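Local coordinates for acetylxylan esterase A (Aspergillus awamori, PDB 5X6S), which removes acetyl side groups from the backbone of acetylated xylan as a secreted serine esterase of carbohydrate esterase family 1, at residues V145-C149 with W176-A180; C164-I170 with T204-N209; I170-W176 with E212-Q216; Y223-E229 with T243-L249. All coordinates share one frame; numbering follows the deposited sequence.

Contact 1 of 4, residues V145-C149 with W176-A180; sequences VSAGC and WASIA. With NAG (2-acetamido-2-deoxy-beta-D-glucopyranose), chain C.
Ser146 and Cys149 begin and end a type II beta turn that packs against the indole of Trp176 on helix 173-182 of this alpha/beta-hydrolase. The turn is closed by the backbone bond from Cys149 N to Ser146 O. Trp176 CB lies beside Gln216, and NE1 bonds to Glu212 OE1. The six-membered ring does the touching. Trp176 CE3 is 4.0 Å from Ala147 O. Ser146 OG lies between its backbone N and carbonyl carbon (chi1 58°), which places it over one face of the ring, 3.2 Å from Trp176 CH2 and equally close to CZ3. Ser146 CB also stands over that face, 8° off the ring normal, as a CH-pi contact. At the far end of the ring, Trp176 CH2 meets Cys149 CB at 3.8 Å. Cys149 SG, tied in a disulfide to Cys164, makes an oblique sulfur-aromatic contact with the same ring. One helical turn on, Ile179 CG2 lies against the turn, 3.7 Å from Ala147 O and 4.1 Å from the CA of Gly148, which has a positive phi of 91°. The attached glycan reaches the turn from the edge of the indole: NAG (chain C) O6 donates to Cys149 O at 2.8 Å.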
# COMPACT_ATOMS: atom_id res chain seq x y z
N VAL A 145 -11.90 19.76 7.84
CA VAL A 145 -13.10 19.74 6.97
C VAL A 145 -12.90 18.59 6.00
O VAL A 145 -11.78 18.11 5.84
CB VAL A 145 -13.35 21.05 6.21
CG1 VAL A 145 -13.41 22.23 7.16
CG2 VAL A 145 -12.33 21.29 5.11
N SER A 146 -14.00 18.12 5.41
CA SER A 146 -14.01 16.93 4.54
C SER A 146 -13.11 17.18 3.32
O SER A 146 -12.83 18.32 2.98
CB SER A 146 -15.44 16.59 4.10
OG SER A 146 -16.00 17.72 3.41
N ALA A 147 -12.64 16.10 2.69
CA ALA A 147 -11.80 16.24 1.52
C ALA A 147 -12.64 16.89 0.42
O ALA A 147 -13.72 16.39 0.04
CB ALA A 147 -11.26 14.88 1.06
N GLY A 148 -12.16 18.01 -0.07
CA GLY A 148 -12.80 18.75 -1.14
C GLY A 148 -13.79 19.78 -0.64
O GLY A 148 -14.36 20.47 -1.43
N CYS A 149 -13.97 19.91 0.68
CA CYS A 149 -14.77 21.01 1.24
C CYS A 149 -14.14 22.38 0.99
O CYS A 149 -14.84 23.40 0.88
CB CYS A 149 -15.03 20.74 2.73
SG CYS A 149 -16.39 21.71 3.50
N TRP A 176 -20.44 13.50 -1.12
CA TRP A 176 -19.08 13.60 -0.57
C TRP A 176 -18.19 12.44 -1.01
O TRP A 176 -17.00 12.65 -1.29
CB TRP A 176 -19.04 13.68 0.95
CG TRP A 176 -19.41 14.97 1.52
CD1 TRP A 176 -20.42 15.20 2.43
CD2 TRP A 176 -18.78 16.25 1.30
NE1 TRP A 176 -20.45 16.54 2.74
CE2 TRP A 176 -19.46 17.20 2.10
CE3 TRP A 176 -17.68 16.68 0.53
CZ2 TRP A 176 -19.11 18.55 2.12
CZ3 TRP A 176 -17.34 18.02 0.55
CH2 TRP A 176 -18.06 18.94 1.33
N ALA A 177 -18.74 11.22 -1.06
CA ALA A 177 -17.97 10.05 -1.46
C ALA A 177 -17.54 10.22 -2.93
O ALA A 177 -16.39 9.93 -3.27
CB ALA A 177 -18.76 8.78 -1.29
N SER A 178 -18.43 10.72 -3.79
CA SER A 178 -18.07 11.06 -5.19
C SER A 178 -16.96 12.07 -5.31
O SER A 178 -16.11 11.96 -6.19
CB SER A 178 -19.26 11.64 -5.97
OG SER A 178 -20.16 10.58 -6.13
N ILE A 179 -16.99 13.07 -4.45
CA ILE A 179 -15.95 14.09 -4.41
C ILE A 179 -14.62 13.45 -4.03
O ILE A 179 -13.59 13.77 -4.65
CB ILE A 179 -16.34 15.28 -3.52
CG1 ILE A 179 -17.46 16.07 -4.23
CG2 ILE A 179 -15.20 16.26 -3.32
CD1 ILE A 179 -18.22 16.97 -3.30
N ALA A 180 -14.65 12.52 -3.07
CA ALA A 180 -13.42 11.89 -2.59
C ALA A 180 -12.88 10.92 -3.66
O ALA A 180 -11.67 10.89 -3.95
CB ALA A 180 -13.68 11.18 -1.26
C1 NAG C . -16.46 26.29 -1.46
C2 NAG C . -16.55 26.58 -2.97
C3 NAG C . -17.77 25.91 -3.61
C4 NAG C . -17.83 24.42 -3.28
C5 NAG C . -17.64 24.20 -1.77
C6 NAG C . -17.48 22.73 -1.44
C7 NAG C . -15.76 28.76 -3.76
C8 NAG C . -16.00 30.24 -3.78
N2 NAG C . -16.64 28.01 -3.14
O3 NAG C . -17.71 26.14 -5.00
O4 NAG C . -19.05 23.79 -3.62
O5 NAG C . -16.53 24.90 -1.20
O6 NAG C . -17.36 22.62 -0.03
O7 NAG C . -14.74 28.31 -4.31

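Contact 2 of 4, residues C164-I170 with T204-N209; sequences CAQGDVI and TLYPQN. With NAG (2-acetamido-2-deoxy-beta-D-glucopyranose), chain C.
Ala165 O and Tyr206 N form the straightest bond of this contact, 2.8 Å long with an N-H...O angle of 178°. The same oxygen lies at the edge of the Tyr206 ring, in its plane. The buried part is tight. Asn209 ND2 donates to Cys164 O at 3.0 Å, with the acceptor in the plane of the amide. Cys164 O also takes the N-H of Gly167, which comes from the opposite face of the carbonyl plane. The amide of Asn209 is held further by a weak bond from ND2 to Tyr206 O. Water 1 lies within bonding distance of Val169 O and Asn209 OD1 and probably serves one or both. Ala165 CB packs on Leu205 CD2 at 3.9 Å. Gly167 packs closely too, its O 3.6 Å from Gln208 CG. The outer side has no hydrogen bond between the segments. There exposed Ile170 and partly exposed Gln208 cross at about a right angle, CG1 of Ile170 3.6 Å from CG of Gln208. Gln208 is bent at chi2 (65°), and its NE2 bonds to Glu212. Leu205 and Thr204 both pack on His259, and Leu205 lies near Ser119, the probable nucleophile. Gly167, with positive phi and two bonds back into the last turn, forms a Schellman motif after helix 162-165.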
# COMPACT_ATOMS: atom_id res chain seq x y z
N CYS A 164 -17.56 26.64 3.49
CA CYS A 164 -17.21 25.37 4.13
C CYS A 164 -16.93 25.60 5.60
O CYS A 164 -17.55 24.95 6.44
CB CYS A 164 -16.01 24.72 3.43
SG CYS A 164 -15.39 23.28 4.28
N ALA A 165 -16.02 26.51 5.91
CA ALA A 165 -15.56 26.74 7.31
C ALA A 165 -16.76 27.11 8.23
O ALA A 165 -16.85 26.67 9.38
CB ALA A 165 -14.51 27.82 7.35
N GLN A 166 -17.68 27.91 7.69
CA GLN A 166 -18.90 28.30 8.46
C GLN A 166 -19.88 27.17 8.69
O GLN A 166 -20.83 27.32 9.49
CB GLN A 166 -19.63 29.47 7.79
CG GLN A 166 -18.93 30.80 7.86
CD GLN A 166 -19.32 31.68 6.68
OE1 GLN A 166 -20.32 31.41 5.97
NE2 GLN A 166 -18.53 32.73 6.44
N GLY A 167 -19.70 26.06 7.99
CA GLY A 167 -20.56 24.90 8.15
C GLY A 167 -21.79 24.96 7.23
O GLY A 167 -22.80 24.27 7.49
N ASP A 168 -21.69 25.79 6.18
CA ASP A 168 -22.79 26.02 5.22
C ASP A 168 -22.79 25.09 4.01
O ASP A 168 -23.68 25.21 3.16
CB ASP A 168 -22.84 27.50 4.81
CG ASP A 168 -23.22 28.40 5.98
OD1 ASP A 168 -24.02 27.94 6.78
OD2 ASP A 168 -22.69 29.52 6.11
N VAL A 169 -21.84 24.14 3.95
CA VAL A 169 -21.83 23.14 2.90
C VAL A 169 -22.31 21.79 3.45
O VAL A 169 -21.59 21.08 4.20
CB VAL A 169 -20.44 23.01 2.19
CG1 VAL A 169 -20.50 22.02 1.03
CG2 VAL A 169 -19.88 24.37 1.75
N ILE A 170 -23.54 21.43 3.09
CA ILE A 170 -24.18 20.22 3.61
C ILE A 170 -24.67 19.40 2.43
O ILE A 170 -25.45 19.90 1.57
CB ILE A 170 -25.37 20.54 4.58
CG1 ILE A 170 -24.89 21.39 5.75
CG2 ILE A 170 -25.99 19.26 5.12
CD1 ILE A 170 -25.93 22.32 6.36
N THR A 204 -14.35 28.22 14.35
CA THR A 204 -13.42 28.44 13.21
C THR A 204 -13.82 27.50 12.07
O THR A 204 -14.12 27.93 10.96
CB THR A 204 -11.97 28.15 13.61
OG1 THR A 204 -11.57 29.07 14.64
CG2 THR A 204 -11.04 28.28 12.44
N LEU A 205 -13.82 26.21 12.38
CA LEU A 205 -14.37 25.19 11.49
C LEU A 205 -15.59 24.60 12.18
O LEU A 205 -15.49 23.75 13.09
CB LEU A 205 -13.35 24.08 11.16
CG LEU A 205 -12.00 24.58 10.60
CD1 LEU A 205 -11.10 23.42 10.28
CD2 LEU A 205 -12.21 25.50 9.40
N TYR A 206 -16.76 25.08 11.73
CA TYR A 206 -18.02 24.79 12.41
C TYR A 206 -18.31 23.30 12.45
O TYR A 206 -17.96 22.56 11.52
CB TYR A 206 -19.18 25.66 11.84
CG TYR A 206 -19.19 27.06 12.45
CD1 TYR A 206 -18.30 28.04 12.02
CD2 TYR A 206 -20.08 27.38 13.49
CE1 TYR A 206 -18.28 29.32 12.60
CE2 TYR A 206 -20.08 28.64 14.07
CZ TYR A 206 -19.16 29.60 13.62
OH TYR A 206 -19.14 30.85 14.19
N PRO A 207 -18.96 22.84 13.54
CA PRO A 207 -19.10 21.42 13.79
C PRO A 207 -19.89 20.63 12.74
O PRO A 207 -19.86 19.39 12.75
CB PRO A 207 -19.81 21.35 15.17
CG PRO A 207 -20.21 22.72 15.50
CD PRO A 207 -19.51 23.69 14.62
N GLN A 208 -20.63 21.33 11.88
CA GLN A 208 -21.31 20.66 10.76
C GLN A 208 -20.28 19.84 9.92
O GLN A 208 -20.58 18.69 9.48
CB GLN A 208 -22.04 21.67 9.83
CG GLN A 208 -22.84 20.94 8.73
CD GLN A 208 -23.96 20.14 9.31
OE1 GLN A 208 -24.66 20.62 10.20
NE2 GLN A 208 -24.14 18.93 8.85
N ASN A 209 -19.09 20.42 9.79
CA ASN A 209 -17.97 19.79 9.12
C ASN A 209 -17.58 18.48 9.70
O ASN A 209 -17.10 17.60 8.98
CB ASN A 209 -16.78 20.74 9.08
CG ASN A 209 -17.02 21.92 8.19
OD1 ASN A 209 -17.31 21.77 6.99
ND2 ASN A 209 -16.86 23.11 8.75
C1 NAG C . -16.46 26.29 -1.46
C2 NAG C . -16.55 26.58 -2.97
C3 NAG C . -17.77 25.91 -3.61
C4 NAG C . -17.83 24.42 -3.28
C5 NAG C . -17.64 24.20 -1.77
C6 NAG C . -17.48 22.73 -1.44
C7 NAG C . -15.76 28.76 -3.76
C8 NAG C . -16.00 30.24 -3.78
N2 NAG C . -16.64 28.01 -3.14
O3 NAG C . -17.71 26.14 -5.00
O4 NAG C . -19.05 23.79 -3.62
O5 NAG C . -16.53 24.90 -1.20
O6 NAG C . -17.36 22.62 -0.03
O7 NAG C . -14.74 28.31 -4.31
O HOH W 1 -19.88 22.77 5.67

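Contact 3 of 4, residues I170-W176 with E212-Q216; sequences ITTPEHW and ETCKQ. With NAG (2-acetamido-2-deoxy-beta-D-glucopyranose), chain B.
The start of helix 173-182 docks on helix 208-221 through Trp176, Thr171 and Pro173, which meet Glu212, Lys215 and Gln216. Glu212 OE1 takes two donors from opposite faces of its carboxylate plane. Trp176 NE1 comes at 2.7 Å on the anti side, with the oxygen in the plane of the indole. Thr171 N comes at 2.9 Å from above the carboxylate. The bend of Glu212 at chi2 (-47°) turns the carboxylate back to these donors. Ring and carboxylate planes lie 57° apart. Glu212 OE2 uses its syn lone pair for a salt bridge to Lys215 NZ at 2.7 Å, which probably stabilises the charged carboxylate in this largely buried place. The lysine chain is extended beyond CG. Lys215 CG lies 3.9 Å from Pro173 CD, and Lys215 NZ also donates to Thr171 O at 2.8 Å. Thr172 is the N-cap of helix 173-182: its OG1 accepts from His175 N. Thr171 OG1 and His175 ND1 are hydrogen-bonded at 2.7 Å, which fixes the imidazole in the helix's first turn. Further along, Trp176 CB packs on Gln216 CB at 3.5 Å. Gln216 NE2 donates to Trp176 O from above the carbonyl plane, and its OE1 accepts from Ala147 N. Thr171 CG2 lies over one face of the indole, where the methyl group C8 of NAG (chain B) also approaches, 4.0 Å from Trp176 CH2.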
# COMPACT_ATOMS: atom_id res chain seq x y z
N ILE A 170 -23.54 21.43 3.09
CA ILE A 170 -24.18 20.22 3.61
C ILE A 170 -24.67 19.40 2.43
O ILE A 170 -25.45 19.90 1.57
CB ILE A 170 -25.37 20.54 4.58
CG1 ILE A 170 -24.89 21.39 5.75
CG2 ILE A 170 -25.99 19.26 5.12
CD1 ILE A 170 -25.93 22.32 6.36
N THR A 171 -24.23 18.15 2.36
CA THR A 171 -24.68 17.27 1.29
C THR A 171 -24.70 15.82 1.79
O THR A 171 -24.56 15.59 2.97
CB THR A 171 -23.89 17.52 -0.01
OG1 THR A 171 -24.56 16.90 -1.13
CG2 THR A 171 -22.42 16.98 0.11
N THR A 172 -24.86 14.87 0.88
CA THR A 172 -25.06 13.48 1.22
C THR A 172 -23.74 12.71 1.30
O THR A 172 -22.77 13.15 0.70
CB THR A 172 -25.90 12.77 0.15
OG1 THR A 172 -25.27 12.98 -1.11
CG2 THR A 172 -27.38 13.35 0.16
N PRO A 173 -23.73 11.57 2.01
CA PRO A 173 -22.63 10.60 1.95
C PRO A 173 -22.28 10.27 0.52
O PRO A 173 -21.10 10.19 0.18
CB PRO A 173 -23.19 9.36 2.66
CG PRO A 173 -24.36 9.85 3.50
CD PRO A 173 -24.72 11.24 3.08
N GLU A 174 -23.30 10.16 -0.34
CA GLU A 174 -23.06 9.79 -1.74
C GLU A 174 -22.26 10.83 -2.50
O GLU A 174 -21.31 10.51 -3.21
CB GLU A 174 -24.38 9.47 -2.46
CG GLU A 174 -24.95 8.12 -1.98
CD GLU A 174 -25.61 8.13 -0.56
OE1 GLU A 174 -25.97 9.24 -0.01
OE2 GLU A 174 -25.77 7.01 -0.00
N HIS A 175 -22.65 12.07 -2.30
CA HIS A 175 -22.06 13.20 -2.97
C HIS A 175 -20.62 13.48 -2.43
O HIS A 175 -19.68 13.67 -3.24
CB HIS A 175 -22.97 14.41 -2.83
CG HIS A 175 -22.52 15.61 -3.60
ND1 HIS A 175 -23.01 16.86 -3.36
CD2 HIS A 175 -21.60 15.74 -4.59
CE1 HIS A 175 -22.43 17.73 -4.18
NE2 HIS A 175 -21.57 17.07 -4.93
N TRP A 176 -20.44 13.50 -1.12
CA TRP A 176 -19.08 13.60 -0.57
C TRP A 176 -18.19 12.44 -1.01
O TRP A 176 -17.00 12.65 -1.29
CB TRP A 176 -19.04 13.68 0.95
CG TRP A 176 -19.41 14.97 1.52
CD1 TRP A 176 -20.42 15.20 2.43
CD2 TRP A 176 -18.78 16.25 1.30
NE1 TRP A 176 -20.45 16.54 2.74
CE2 TRP A 176 -19.46 17.20 2.10
CE3 TRP A 176 -17.68 16.68 0.53
CZ2 TRP A 176 -19.11 18.55 2.12
CZ3 TRP A 176 -17.34 18.02 0.55
CH2 TRP A 176 -18.06 18.94 1.33
N GLU A 212 -20.22 16.27 8.03
CA GLU A 212 -19.92 16.18 6.57
C GLU A 212 -18.74 15.25 6.30
O GLU A 212 -18.74 14.52 5.34
CB GLU A 212 -19.66 17.56 6.01
CG GLU A 212 -20.87 18.48 6.12
CD GLU A 212 -22.17 17.79 5.64
OE1 GLU A 212 -22.30 17.50 4.42
OE2 GLU A 212 -23.03 17.51 6.51
N THR A 213 -17.76 15.25 7.18
CA THR A 213 -16.60 14.34 7.06
C THR A 213 -16.97 12.90 7.33
O THR A 213 -16.51 11.98 6.63
CB THR A 213 -15.44 14.81 7.99
OG1 THR A 213 -15.08 16.17 7.69
CG2 THR A 213 -14.25 13.91 7.83
N CYS A 214 -17.78 12.65 8.37
CA CYS A 214 -18.19 11.31 8.68
C CYS A 214 -19.09 10.75 7.57
O CYS A 214 -18.97 9.58 7.21
CB CYS A 214 -18.92 11.30 10.03
SG CYS A 214 -17.78 11.51 11.46
N LYS A 215 -19.95 11.60 7.02
CA LYS A 215 -20.73 11.27 5.80
C LYS A 215 -19.80 10.84 4.68
O LYS A 215 -19.97 9.75 4.10
CB LYS A 215 -21.52 12.48 5.34
CG LYS A 215 -22.80 12.80 6.15
CD LYS A 215 -23.31 14.15 5.72
CE LYS A 215 -24.66 14.50 6.27
NZ LYS A 215 -25.04 15.85 5.74
N GLN A 216 -18.81 11.69 4.38
CA GLN A 216 -17.85 11.41 3.30
C GLN A 216 -17.25 10.02 3.41
O GLN A 216 -17.37 9.20 2.47
CB GLN A 216 -16.76 12.45 3.28
CG GLN A 216 -15.69 12.18 2.22
CD GLN A 216 -14.84 13.42 1.97
OE1 GLN A 216 -14.10 13.85 2.84
NE2 GLN A 216 -15.00 14.02 0.80
C1 NAG B . -19.13 23.10 -4.86
C2 NAG B . -20.28 22.08 -4.80
C3 NAG B . -20.57 21.46 -6.16
C4 NAG B . -20.80 22.54 -7.18
C5 NAG B . -19.63 23.52 -7.18
C6 NAG B . -19.95 24.66 -8.08
C7 NAG B . -20.67 20.80 -2.80
C8 NAG B . -20.22 19.69 -1.91
N2 NAG B . -20.00 20.99 -3.91
O3 NAG B . -21.76 20.71 -6.07
O4 NAG B . -21.01 21.92 -8.45
O5 NAG B . -19.38 24.06 -5.89
O6 NAG B . -18.73 25.33 -8.24
O7 NAG B . -21.58 21.52 -2.49

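Contact 4 of 4, residues Y223-E229 with T243-L249; sequences YDYSAPE and TIWGDSL
Trp245 NE1 donates to Tyr225 O at 2.8 Å, with the oxygen near the indole plane. Two more hydrogen bonds join the segments directly. Ser248 N donates to Tyr223 OH at 2.9 Å. Glu229 N donates to Ile244 O at 2.7 Å. Water 2 adds a bridge between Ala227 O and Trp245 O.

Two of the ring contacts are CH-pi contacts over a face. Pro228 CB stands over the five-membered ring of Trp245, 3.7 Å from its centroid and 9° off the normal. Leu249 CD2 covers the opposite face of the indole. Tyr223 CG is anti to the carbonyl carbon (chi1 -63°), which lays the ring against Gly246, whose CA is 4.2 Å from the Tyr223 centroid. Tyr225 lies alongside Trp245, its ring nearly parallel (8°) but slid so far that the two barely overlap.

Among the apolar pairs, Pro228 CB and Thr243 CG2 are tight at 3.3 Å, and Tyr223 CE2 touches Leu249 CB at 3.8 Å.

The backbone supplies the shape. Trp245 and Gly246 both face Leu249 in a classic beta bulge, and an Asx turn at Asp224 bends the loop. This loop leads from helix 208-221 into the outermost strand 230-232. Trp245 packs on Cys214 of that helix, and Leu249 reaches strand 193-199.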
# COMPACT_ATOMS: atom_id res chain seq x y z
N TYR A 223 -20.46 2.24 4.25
CA TYR A 223 -21.16 2.19 5.54
C TYR A 223 -22.45 3.00 5.44
O TYR A 223 -22.49 4.01 4.77
CB TYR A 223 -20.31 2.83 6.65
CG TYR A 223 -19.00 2.12 6.93
CD1 TYR A 223 -18.92 0.74 6.82
CD2 TYR A 223 -17.83 2.84 7.30
CE1 TYR A 223 -17.73 0.06 7.07
CE2 TYR A 223 -16.64 2.17 7.57
CZ TYR A 223 -16.58 0.81 7.44
OH TYR A 223 -15.41 0.12 7.68
N ASP A 224 -23.49 2.54 6.12
CA ASP A 224 -24.70 3.30 6.25
C ASP A 224 -24.48 4.44 7.24
O ASP A 224 -24.34 4.18 8.45
CB ASP A 224 -25.83 2.36 6.75
CG ASP A 224 -27.19 3.07 6.84
OD1 ASP A 224 -27.25 4.31 6.69
OD2 ASP A 224 -28.21 2.34 7.04
N TYR A 225 -24.47 5.67 6.75
CA TYR A 225 -24.18 6.80 7.60
C TYR A 225 -25.15 6.88 8.80
O TYR A 225 -24.74 7.25 9.94
CB TYR A 225 -24.20 8.11 6.82
CG TYR A 225 -24.05 9.36 7.69
CD1 TYR A 225 -22.89 9.61 8.43
CD2 TYR A 225 -25.10 10.28 7.80
CE1 TYR A 225 -22.77 10.75 9.24
CE2 TYR A 225 -25.00 11.40 8.62
CZ TYR A 225 -23.83 11.64 9.34
OH TYR A 225 -23.74 12.81 10.11
N SER A 226 -26.42 6.52 8.54
CA SER A 226 -27.46 6.55 9.59
C SER A 226 -27.46 5.38 10.53
O SER A 226 -28.20 5.40 11.49
CB SER A 226 -28.85 6.68 8.94
OG SER A 226 -28.92 7.95 8.31
N ALA A 227 -26.72 4.34 10.25
CA ALA A 227 -26.63 3.18 11.14
C ALA A 227 -25.19 2.77 11.48
O ALA A 227 -24.72 1.65 11.09
CB ALA A 227 -27.38 1.97 10.59
N PRO A 228 -24.50 3.61 12.30
CA PRO A 228 -23.20 3.17 12.81
C PRO A 228 -23.29 1.89 13.62
O PRO A 228 -24.38 1.51 14.02
CB PRO A 228 -22.72 4.38 13.65
CG PRO A 228 -23.89 5.30 13.79
CD PRO A 228 -24.80 5.01 12.62
N GLU A 229 -22.17 1.23 13.84
CA GLU A 229 -22.11 -0.03 14.58
C GLU A 229 -22.25 0.14 16.09
O GLU A 229 -22.79 -0.76 16.75
CB GLU A 229 -20.76 -0.71 14.42
CG GLU A 229 -20.64 -1.74 13.36
CD GLU A 229 -19.25 -2.33 13.32
OE1 GLU A 229 -18.41 -2.12 14.25
OE2 GLU A 229 -18.99 -3.03 12.33
N THR A 243 -18.36 7.30 18.00
CA THR A 243 -19.23 6.53 17.14
C THR A 243 -18.36 5.72 16.16
O THR A 243 -17.59 6.31 15.40
CB THR A 243 -20.16 7.46 16.35
OG1 THR A 243 -20.95 8.25 17.26
CG2 THR A 243 -21.08 6.65 15.43
N ILE A 244 -18.44 4.40 16.22
CA ILE A 244 -17.81 3.50 15.27
C ILE A 244 -18.77 3.09 14.13
O ILE A 244 -19.74 2.38 14.37
CB ILE A 244 -17.29 2.25 15.98
CG1 ILE A 244 -16.35 2.66 17.14
CG2 ILE A 244 -16.64 1.28 14.98
CD1 ILE A 244 -15.85 1.48 17.93
N TRP A 245 -18.52 3.57 12.91
CA TRP A 245 -19.33 3.16 11.76
C TRP A 245 -18.86 1.83 11.25
O TRP A 245 -19.64 1.03 10.74
CB TRP A 245 -19.35 4.22 10.68
CG TRP A 245 -20.30 5.34 10.84
CD1 TRP A 245 -21.57 5.45 10.29
CD2 TRP A 245 -20.07 6.57 11.54
NE1 TRP A 245 -22.10 6.67 10.59
CE2 TRP A 245 -21.22 7.38 11.37
CE3 TRP A 245 -18.99 7.08 12.28
CZ2 TRP A 245 -21.33 8.65 11.92
CZ3 TRP A 245 -19.10 8.32 12.84
CH2 TRP A 245 -20.27 9.11 12.66
N GLY A 246 -17.56 1.56 11.42
CA GLY A 246 -16.99 0.26 11.10
C GLY A 246 -15.47 0.26 11.27
O GLY A 246 -14.90 1.19 11.86
N ASP A 247 -14.79 -0.79 10.78
CA ASP A 247 -13.34 -0.89 10.89
C ASP A 247 -12.59 0.34 10.35
O ASP A 247 -11.51 0.67 10.89
CB ASP A 247 -12.82 -2.13 10.16
CG ASP A 247 -13.19 -3.44 10.86
OD1 ASP A 247 -13.82 -3.39 11.93
OD2 ASP A 247 -12.82 -4.50 10.33
N SER A 248 -13.14 1.01 9.34
CA SER A 248 -12.43 2.08 8.62
C SER A 248 -12.97 3.47 8.90
O SER A 248 -12.57 4.43 8.25
CB SER A 248 -12.43 1.80 7.10
OG SER A 248 -11.72 0.59 6.83
N LEU A 249 -13.92 3.58 9.86
CA LEU A 249 -14.41 4.88 10.23
C LEU A 249 -14.94 4.95 11.66
O LEU A 249 -15.91 4.25 12.01
CB LEU A 249 -15.50 5.39 9.28
CG LEU A 249 -16.08 6.73 9.65
CD1 LEU A 249 -15.09 7.92 9.59
CD2 LEU A 249 -17.31 7.07 8.83
O HOH W 2 -22.22 1.52 9.72
O HOH W 3 -17.00 -4.41 11.70

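How the contacts relate
Contact 1 is the most buried; contacts 2, 3 and 4 each combine buried and exposed residues. Trp176 is shared by contacts 1 and 3, and Ile170 by contacts 2 and 3. Contacts 2 and 3 both use helix 208-221, while 1 and 3 share helix 173-182. The Cys149-Cys164 disulfide joins contact 1 to contact 2, and both touch the same sugar. Contact 1 has no direct hydrogen bond between its segments and relies on packing. Contact 2 depends on backbone carbonyls, contact 3 on a carboxylate and a lysine. Contact 4 stands at the sheet edge, touching contact 3 through Tyr225 on Lys215 and Trp245 on Cys214.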